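Local coordinates for probable membrane transporter protein MamO (Magnetospirillum magneticum, PDB 5HMA), which promotes magnetite formation in magnetosomes through a transition-metal-binding, protease-like domain that is probably not itself proteolytic, and is needed for activation of the protease MamE, at residues S24-G29 with L85-A90; G32-T37 with A74-Q79; L136-A141 with K172-T177. All coordinates share one frame; numbering follows the deposited sequence.

Contact 1: S24-G29 with L85-A90; sequences SGAIVG and LHFRMA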
loop_
_atom_site.group_PDB
_atom_site.type_symbol
_atom_site.label_atom_id
_atom_site.label_comp_id
_atom_site.label_asym_id
_atom_site.label_seq_id
_atom_site.Cartn_x
_atom_site.Cartn_y
_atom_site.Cartn_z
ATOM N N SER A 24 2.025 0.694 -5.677
ATOM C CA SER A 24 2.786 0.007 -4.642
ATOM C C SER A 24 1.842 -0.878 -3.852
ATOM O O SER A 24 0.634 -0.886 -4.106
ATOM C CB SER A 24 3.480 1.000 -3.718
ATOM O OG SER A 24 4.360 1.827 -4.452
ATOM N N GLY A 25 2.401 -1.604 -2.889
ATOM C CA GLY A 25 1.651 -2.558 -2.087
ATOM C C GLY A 25 2.468 -2.938 -0.863
ATOM O O GLY A 25 3.674 -2.652 -0.815
ATOM N N ALA A 26 1.818 -3.571 0.117
ATOM C CA ALA A 26 2.453 -3.933 1.390
ATOM C C ALA A 26 2.303 -5.432 1.634
ATOM O O ALA A 26 1.190 -5.950 1.578
ATOM C CB ALA A 26 1.830 -3.133 2.561
ATOM N N ILE A 27 3.411 -6.128 1.897
ATOM C CA ILE A 27 3.327 -7.550 2.221
ATOM C C ILE A 27 2.879 -7.698 3.662
ATOM O O ILE A 27 3.522 -7.161 4.568
ATOM C CB ILE A 27 4.664 -8.287 2.009
ATOM C CG1 ILE A 27 5.269 -7.978 0.637
ATOM C CG2 ILE A 27 4.458 -9.805 2.147
ATOM C CD1 ILE A 27 6.501 -8.833 0.343
ATOM N N VAL A 28 1.796 -8.438 3.893
ATOM C CA VAL A 28 1.272 -8.525 5.248
ATOM C C VAL A 28 1.188 -9.967 5.743
ATOM O O VAL A 28 0.690 -10.232 6.843
ATOM C CB VAL A 28 -0.091 -7.813 5.336
ATOM C CG1 VAL A 28 0.099 -6.308 5.060
ATOM C CG2 VAL A 28 -1.073 -8.421 4.339
ATOM N N GLY A 29 1.711 -10.903 4.958
ATOM C CA GLY A 29 1.714 -12.297 5.387
ATOM C C GLY A 29 2.888 -13.068 4.818
ATOM O O GLY A 29 3.316 -12.828 3.681
ATOM N N LEU A 85 9.429 -11.763 4.214
ATOM C CA LEU A 85 9.407 -10.770 5.285
ATOM C C LEU A 85 8.189 -9.865 5.069
ATOM O O LEU A 85 7.860 -9.507 3.935
ATOM C CB LEU A 85 10.703 -9.953 5.295
ATOM C CG LEU A 85 11.964 -10.729 5.677
ATOM C CD1 LEU A 85 13.196 -9.827 5.669
ATOM C CD2 LEU A 85 11.771 -11.358 7.046
ATOM N N HIS A 86 7.508 -9.487 6.142
ATOM C CA HIS A 86 6.198 -8.860 5.976
ATOM C C HIS A 86 5.894 -8.007 7.178
ATOM O O HIS A 86 6.462 -8.225 8.241
ATOM C CB HIS A 86 5.110 -9.936 5.835
ATOM C CG HIS A 86 5.050 -10.857 7.017
ATOM N ND1 HIS A 86 4.143 -10.696 8.045
ATOM C CD2 HIS A 86 5.827 -11.913 7.365
ATOM C CE1 HIS A 86 4.348 -11.625 8.964
ATOM N NE2 HIS A 86 5.367 -12.375 8.578
ATOM N N PHE A 87 4.964 -7.074 7.029
ATOM C CA PHE A 87 4.412 -6.371 8.182
ATOM C C PHE A 87 3.651 -7.331 9.094
ATOM O O PHE A 87 2.843 -8.137 8.626
ATOM C CB PHE A 87 3.490 -5.236 7.717
ATOM C CG PHE A 87 4.232 -4.093 7.091
ATOM C CD1 PHE A 87 4.943 -3.194 7.892
ATOM C CD2 PHE A 87 4.235 -3.918 5.711
ATOM C CE1 PHE A 87 5.646 -2.130 7.328
ATOM C CE2 PHE A 87 4.940 -2.850 5.124
ATOM C CZ PHE A 87 5.649 -1.956 5.939
ATOM N N ARG A 88 3.903 -7.251 10.393
ATOM C CA ARG A 88 3.127 -8.043 11.347
ATOM C C ARG A 88 1.813 -7.349 11.671
ATOM O O ARG A 88 1.812 -6.244 12.233
ATOM C CB ARG A 88 3.908 -8.267 12.640
ATOM C CG ARG A 88 5.277 -8.896 12.483
ATOM C CD ARG A 88 5.855 -9.187 13.865
ATOM N NE ARG A 88 4.954 -10.028 14.652
ATOM C CZ ARG A 88 4.758 -9.911 15.963
ATOM N NH1 ARG A 88 5.400 -8.977 16.655
ATOM N NH2 ARG A 88 3.915 -10.729 16.585
ATOM N N MET A 89 0.696 -7.989 11.337
ATOM C CA MET A 89 -0.619 -7.380 11.558
ATOM C C MET A 89 -0.931 -7.160 13.041
ATOM O O MET A 89 -1.690 -6.258 13.393
ATOM C CB MET A 89 -1.716 -8.228 10.910
ATOM C CG MET A 89 -1.627 -8.259 9.387
ATOM S SD MET A 89 -1.583 -6.608 8.652
ATOM C CE MET A 89 -3.235 -6.050 9.064
ATOM N N ALA A 90 -0.340 -7.973 13.907
ATOM C CA ALA A 90 -0.479 -7.774 15.343
ATOM C C ALA A 90 0.157 -6.452 15.797
ATOM O O ALA A 90 -0.221 -5.910 16.832
ATOM C CB ALA A 90 0.136 -8.942 16.099
HETATM O O HOH W 1 0.959 -10.766 9.873
#
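H86 lies across I27 and G29, and its side chain can be followed outward atom by atom. H86 CB rests 3.4 Å from I27 O and also meets I27 CG2. Because CG stands between the backbone N and the carbonyl carbon (chi1 59°), the imidazole folds back over G29. H86 CG and CD2 both lie against G29 C, CG at 3.8 Å, and G29 CA sits 4.2 Å from the centre of the H86 ring in a CH-pi contact over one face. ND1 is the ring atom nearest V28 O. H86 ND1 donates to F87 O at 2.9 Å, from above the carbonyl plane, which limits the ring's rotation. With an alanine here, G29 is likely to lose its aromatic cover and F87 O the imidazole donor. The next residue supplies the direct backbone link: F87 N donates to I27 O at 2.9 Å. The phenyl group of F87 brings I27 O to its edge, while F87 CE2 lies 4.0 Å from A26 CB; V5, A8, P151 and V153 also touch the ring. Farther on, M89 SD packs against V28 CB at 3.8 Å, and a water bridges V28 O and M89 N. The two chain directions are nearly perpendicular, with one direct backbone bond and no strand ladder. Such a crossing is that of an interdomain linker in a chymotrypsin-like double barrel, here bound to a strand of the N-terminal barrel.

Contact 2: G32-T37 with A74-Q79; sequences GYVITT and ALLKMQ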
loop_
_atom_site.group_PDB
_atom_site.type_symbol
_atom_site.label_atom_id
_atom_site.label_comp_id
_atom_site.label_asym_id
_atom_site.label_seq_id
_atom_site.Cartn_x
_atom_site.Cartn_y
_atom_site.Cartn_z
ATOM N N GLY A 32 2.865 -14.638 1.305
ATOM C CA GLY A 32 2.696 -13.803 0.139
ATOM C C GLY A 32 1.407 -13.014 0.035
ATOM O O GLY A 32 0.977 -12.685 -1.070
ATOM N N TYR A 33 0.789 -12.692 1.170
ATOM C CA TYR A 33 -0.369 -11.801 1.149
ATOM C C TYR A 33 0.081 -10.356 0.988
ATOM O O TYR A 33 1.033 -9.909 1.638
ATOM C CB TYR A 33 -1.215 -11.972 2.403
ATOM C CG TYR A 33 -1.962 -13.280 2.385
ATOM C CD1 TYR A 33 -3.156 -13.405 1.689
ATOM C CD2 TYR A 33 -1.452 -14.401 3.033
ATOM C CE1 TYR A 33 -3.832 -14.608 1.646
ATOM C CE2 TYR A 33 -2.122 -15.611 3.003
ATOM C CZ TYR A 33 -3.310 -15.710 2.305
ATOM O OH TYR A 33 -3.975 -16.913 2.272
ATOM N N VAL A 34 -0.609 -9.636 0.106
ATOM C CA VAL A 34 -0.271 -8.257 -0.216
ATOM C C VAL A 34 -1.531 -7.417 -0.147
ATOM O O VAL A 34 -2.562 -7.789 -0.731
ATOM C CB VAL A 34 0.364 -8.139 -1.623
ATOM C CG1 VAL A 34 0.496 -6.665 -2.043
ATOM C CG2 VAL A 34 1.704 -8.861 -1.679
ATOM N N ILE A 35 -1.451 -6.289 0.554
ATOM C CA ILE A 35 -2.516 -5.291 0.524
ATOM C C ILE A 35 -2.143 -4.193 -0.464
ATOM O O ILE A 35 -1.006 -3.716 -0.474
ATOM C CB ILE A 35 -2.779 -4.687 1.904
ATOM C CG1 ILE A 35 -3.377 -5.734 2.843
ATOM C CG2 ILE A 35 -3.744 -3.515 1.778
ATOM C CD1 ILE A 35 -4.826 -6.025 2.544
ATOM N N THR A 36 -3.095 -3.789 -1.297
ATOM C CA THR A 36 -2.854 -2.698 -2.224
ATOM C C THR A 36 -4.181 -1.972 -2.451
ATOM O O THR A 36 -5.195 -2.359 -1.863
ATOM C CB THR A 36 -2.238 -3.216 -3.554
ATOM O OG1 THR A 36 -1.807 -2.102 -4.347
ATOM C CG2 THR A 36 -3.252 -4.055 -4.338
ATOM N N THR A 37 -4.179 -0.912 -3.262
ATOM C CA THR A 37 -5.403 -0.153 -3.545
ATOM C C THR A 37 -6.230 -0.858 -4.612
ATOM O O THR A 37 -5.682 -1.317 -5.614
ATOM C CB THR A 37 -5.095 1.282 -4.017
ATOM O OG1 THR A 37 -3.827 1.304 -4.695
ATOM C CG2 THR A 37 -5.066 2.250 -2.828
ATOM N N ALA A 74 -7.568 -3.925 -1.770
ATOM C CA ALA A 74 -7.580 -5.294 -2.270
ATOM C C ALA A 74 -6.532 -6.118 -1.529
ATOM O O ALA A 74 -5.413 -5.644 -1.271
ATOM C CB ALA A 74 -7.310 -5.326 -3.773
ATOM N N LEU A 75 -6.912 -7.342 -1.178
ATOM C CA LEU A 75 -5.990 -8.332 -0.625
ATOM C C LEU A 75 -5.569 -9.264 -1.747
ATOM O O LEU A 75 -6.409 -9.924 -2.351
ATOM C CB LEU A 75 -6.641 -9.142 0.508
ATOM C CG LEU A 75 -5.754 -10.256 1.084
ATOM C CD1 LEU A 75 -4.567 -9.641 1.798
ATOM C CD2 LEU A 75 -6.537 -11.207 2.014
ATOM N N LEU A 76 -4.274 -9.306 -2.025
ATOM C CA LEU A 76 -3.739 -10.177 -3.061
ATOM C C LEU A 76 -3.002 -11.345 -2.423
ATOM O O LEU A 76 -2.507 -11.248 -1.295
ATOM C CB LEU A 76 -2.777 -9.409 -3.982
ATOM C CG LEU A 76 -3.177 -8.045 -4.546
ATOM C CD1 LEU A 76 -2.079 -7.528 -5.473
ATOM C CD2 LEU A 76 -4.503 -8.135 -5.277
ATOM N N LYS A 77 -2.907 -12.442 -3.159
ATOM C CA LYS A 77 -2.059 -13.549 -2.753
ATOM C C LYS A 77 -1.091 -13.870 -3.889
ATOM O O LYS A 77 -1.512 -14.182 -4.998
ATOM C CB LYS A 77 -2.905 -14.769 -2.383
ATOM C CG LYS A 77 -2.150 -16.084 -2.250
ATOM C CD LYS A 77 -1.320 -16.138 -0.975
ATOM C CE LYS A 77 -0.899 -17.581 -0.666
ATOM N NZ LYS A 77 0.185 -18.050 -1.572
ATOM N N MET A 78 0.204 -13.767 -3.624
ATOM C CA MET A 78 1.199 -14.187 -4.598
ATOM C C MET A 78 1.180 -15.710 -4.753
ATOM O O MET A 78 1.078 -16.449 -3.761
ATOM C CB MET A 78 2.583 -13.694 -4.184
ATOM C CG MET A 78 2.712 -12.175 -4.216
ATOM S SD MET A 78 4.382 -11.517 -3.918
ATOM C CE MET A 78 4.446 -11.516 -2.116
ATOM N N GLN A 79 1.239 -16.174 -5.999
ATOM C CA GLN A 79 1.295 -17.600 -6.291
ATOM C C GLN A 79 2.754 -18.027 -6.305
ATOM O O GLN A 79 3.438 -17.865 -7.313
ATOM C CB GLN A 79 0.647 -17.922 -7.641
ATOM C CG GLN A 79 -0.687 -17.245 -7.854
ATOM C CD GLN A 79 -1.744 -17.776 -6.921
ATOM O OE1 GLN A 79 -2.186 -17.081 -6.002
ATOM N NE2 GLN A 79 -2.155 -19.018 -7.145
#
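V34 and L76 face each other at the apolar centre, their CB atoms 4.1 Å apart. On the same face of the sheet T36 CG2 touches L76 CD1. M78 CE comes in beside V34 CG2 at 3.8 Å, the methionine chain bending at its last torsion (chi3 -83°) to bring the methyl back over G32 CA. The other face carries I35 and L75, joined through their CD1 atoms at 3.7 Å, and L75 CD1 also reaches Y33 CD1. Between these layers five backbone hydrogen bonds run from M78 N and G32 O to A74 N and T36 O. The one from M78 N to G32 O, at 2.9 Å, is almost straight (177°). Toward the polar edge the aliphatic part of K77 crosses one face of the Y33 ring, with K77 CD 3.9 Å from the Y33 centroid. K77 NZ stands higher above the ring, too far for more than a weak cation-pi attraction, and donates to M78 O at 2.9 Å and to N31 O. The antiparallel pair belongs to the six-stranded N-terminal barrel, with strand 23-29 beyond 33-37 and strand 58-68 beyond 73-78; V41 of helix 38-41 lies against T36 and A74, while strand 47-51 meets L76 and M78.

Contact 3: L136-A141 with K172-T177; sequences LLRSDA and KVEGFT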
loop_
_atom_site.group_PDB
_atom_site.type_symbol
_atom_site.label_atom_id
_atom_site.label_comp_id
_atom_site.label_asym_id
_atom_site.label_seq_id
_atom_site.Cartn_x
_atom_site.Cartn_y
_atom_site.Cartn_z
ATOM N N LEU A 136 -10.552 8.733 6.614
ATOM C CA LEU A 136 -9.167 8.543 6.205
ATOM C C LEU A 136 -8.236 9.477 6.973
ATOM O O LEU A 136 -8.673 10.484 7.535
ATOM C CB LEU A 136 -9.015 8.792 4.705
ATOM C CG LEU A 136 -9.847 7.889 3.802
ATOM C CD1 LEU A 136 -9.862 8.441 2.400
ATOM C CD2 LEU A 136 -9.263 6.495 3.810
ATOM N N LEU A 137 -6.952 9.139 6.985
ATOM C CA LEU A 137 -5.920 10.070 7.427
ATOM C C LEU A 137 -5.494 10.978 6.280
ATOM O O LEU A 137 -5.635 10.624 5.106
ATOM C CB LEU A 137 -4.701 9.315 7.938
ATOM C CG LEU A 137 -4.940 8.203 8.958
ATOM C CD1 LEU A 137 -3.643 7.438 9.190
ATOM C CD2 LEU A 137 -5.472 8.790 10.261
ATOM N N ARG A 138 -4.958 12.142 6.618
ATOM C CA ARG A 138 -4.213 12.932 5.638
ATOM C C ARG A 138 -2.813 13.215 6.137
ATOM O O ARG A 138 -2.612 13.546 7.306
ATOM C CB ARG A 138 -4.916 14.242 5.343
ATOM C CG ARG A 138 -6.202 14.036 4.611
ATOM C CD ARG A 138 -6.733 15.345 4.132
ATOM N NE ARG A 138 -5.924 15.896 3.054
ATOM C CZ ARG A 138 -6.301 16.946 2.338
ATOM N NH1 ARG A 138 -5.528 17.412 1.367
ATOM N NH2 ARG A 138 -7.462 17.524 2.605
ATOM N N SER A 139 -1.844 13.082 5.246
ATOM C CA SER A 139 -0.473 13.435 5.571
ATOM C C SER A 139 0.256 13.915 4.324
ATOM O O SER A 139 -0.067 13.525 3.198
ATOM C CB SER A 139 0.268 12.243 6.177
ATOM O OG SER A 139 0.866 11.486 5.148
ATOM N N ASP A 140 1.256 14.758 4.535
ATOM C CA ASP A 140 2.067 15.246 3.432
ATOM C C ASP A 140 3.229 14.298 3.120
ATOM O O ASP A 140 4.150 14.670 2.396
ATOM C CB ASP A 140 2.587 16.659 3.739
ATOM C CG ASP A 140 3.045 16.819 5.183
ATOM O OD1 ASP A 140 3.550 15.842 5.767
ATOM O OD2 ASP A 140 2.903 17.926 5.738
ATOM N N ALA A 141 3.192 13.079 3.658
ATOM C CA ALA A 141 4.235 12.088 3.344
ATOM C C ALA A 141 3.998 11.466 1.970
ATOM O O ALA A 141 4.906 10.899 1.367
ATOM C CB ALA A 141 4.297 10.992 4.405
ATOM N N LYS A 172 -2.460 19.762 -7.359
ATOM C CA LYS A 172 -1.524 19.445 -6.288
ATOM C C LYS A 172 -1.821 18.045 -5.761
ATOM O O LYS A 172 -2.970 17.707 -5.485
ATOM C CB LYS A 172 -1.614 20.478 -5.156
ATOM C CG LYS A 172 -0.749 21.741 -5.344
ATOM C CD LYS A 172 -1.087 22.512 -6.620
ATOM C CE LYS A 172 -0.339 23.837 -6.690
ATOM N NZ LYS A 172 -0.639 24.640 -7.924
ATOM N N VAL A 173 -0.784 17.226 -5.655
ATOM C CA VAL A 173 -0.926 15.909 -5.061
ATOM C C VAL A 173 -1.202 16.015 -3.556
ATOM O O VAL A 173 -0.444 16.640 -2.815
ATOM C CB VAL A 173 0.325 15.057 -5.334
ATOM C CG1 VAL A 173 0.165 13.656 -4.734
ATOM C CG2 VAL A 173 0.605 14.996 -6.839
ATOM N N GLU A 174 -2.295 15.399 -3.119
ATOM C CA GLU A 174 -2.669 15.365 -1.713
ATOM C C GLU A 174 -2.578 13.939 -1.202
ATOM O O GLU A 174 -2.947 12.998 -1.909
ATOM C CB GLU A 174 -4.091 15.905 -1.513
ATOM C CG GLU A 174 -4.317 17.329 -2.009
ATOM C CD GLU A 174 -3.475 18.359 -1.264
ATOM O OE1 GLU A 174 -3.045 18.077 -0.120
ATOM O OE2 GLU A 174 -3.240 19.453 -1.825
ATOM N N GLY A 175 -2.103 13.770 0.028
ATOM C CA GLY A 175 -1.938 12.440 0.584
ATOM C C GLY A 175 -3.061 11.955 1.491
ATOM O O GLY A 175 -3.423 12.613 2.468
ATOM N N PHE A 176 -3.617 10.794 1.165
ATOM C CA PHE A 176 -4.613 10.160 2.020
ATOM C C PHE A 176 -4.115 8.803 2.479
ATOM O O PHE A 176 -3.198 8.236 1.876
ATOM C CB PHE A 176 -5.939 10.031 1.282
ATOM C CG PHE A 176 -6.623 11.339 1.080
ATOM C CD1 PHE A 176 -6.206 12.204 0.077
ATOM C CD2 PHE A 176 -7.657 11.731 1.919
ATOM C CE1 PHE A 176 -6.818 13.435 -0.099
ATOM C CE2 PHE A 176 -8.290 12.968 1.741
ATOM C CZ PHE A 176 -7.865 13.818 0.734
ATOM N N THR A 177 -4.705 8.284 3.553
ATOM C CA THR A 177 -4.312 6.975 4.067
ATOM C C THR A 177 -5.488 6.238 4.695
ATOM O O THR A 177 -6.163 6.776 5.581
ATOM C CB THR A 177 -3.193 7.074 5.141
ATOM O OG1 THR A 177 -2.049 7.753 4.604
ATOM C CG2 THR A 177 -2.787 5.676 5.588
HETATM O O HOH W 2 -1.435 10.382 3.910
#
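R138 and F176 form the tight part of this antiparallel pairing, their side chains lying side by side and pointing the same way. The guanidinium plane is only 16° from that of the phenyl ring, and F176 CZ lies over one guanidinium face, 3.7 Å from R138 NE. Closer to the backbone, R138 CG sits over the ring face, 4.1 Å from the F176 centroid, in a CH-pi contact. L136 approaches at about a right angle, L136 CD1 within 4.0 Å of F176 CD2. On the opposite face of the sheet L137 CB packs on T177 CB. Paired bonds join the L137 and T177 backbones, that from L137 N to T177 O being 2.9 Å long and in the carbonyl plane. The S139 N to G175 O bond is longer, 3.2 Å, and off-plane, yet the backbones stay close: G175 has no room for a side chain beside S139 O. Strands 131-139 and 173-179 belong to the second antiparallel sheet of the protease-like domain, where A124 and L126 touch F176; L136 lies near H71, a nickel ligand, their side chains about 6 Å apart.

The looser side begins with a water joining S139 OG to T177 OG1, which also bonds N163. On the partly exposed side, the bend in the R138 chain (chi3 70°) turns its edge to E174. R138 NH1 and E174 OE1 form a salt bridge of 3.0 Å, the carboxylate almost perpendicular to the guanidinium, at 83°. This chemistry implies that E174 probably balances the arginine's charge while F176 shields one face of its guanidinium.

After strand 9-13 the chain runs through strand 23-29 and turns into 33-37, so contacts 1 and 2 begin on neighbouring strands. Contact 2 closes first, when strand 73-78 returns to 33-37. Contact 1 closes soon after with 85-90, making a wider loop that encloses contact 2, and S24 O with T36 OG1 is a direct touch between them. Contact 3 follows in series, opening on strand 131-139 and closing on 173-179, on the opposite side of the chain's centre, about 21 Å from contact 1 between centres. Contact 2 thus joins strands within the N-terminal barrel, contact 1 binds the outgoing connection to that barrel, and contact 3 joins strands of the second sheet.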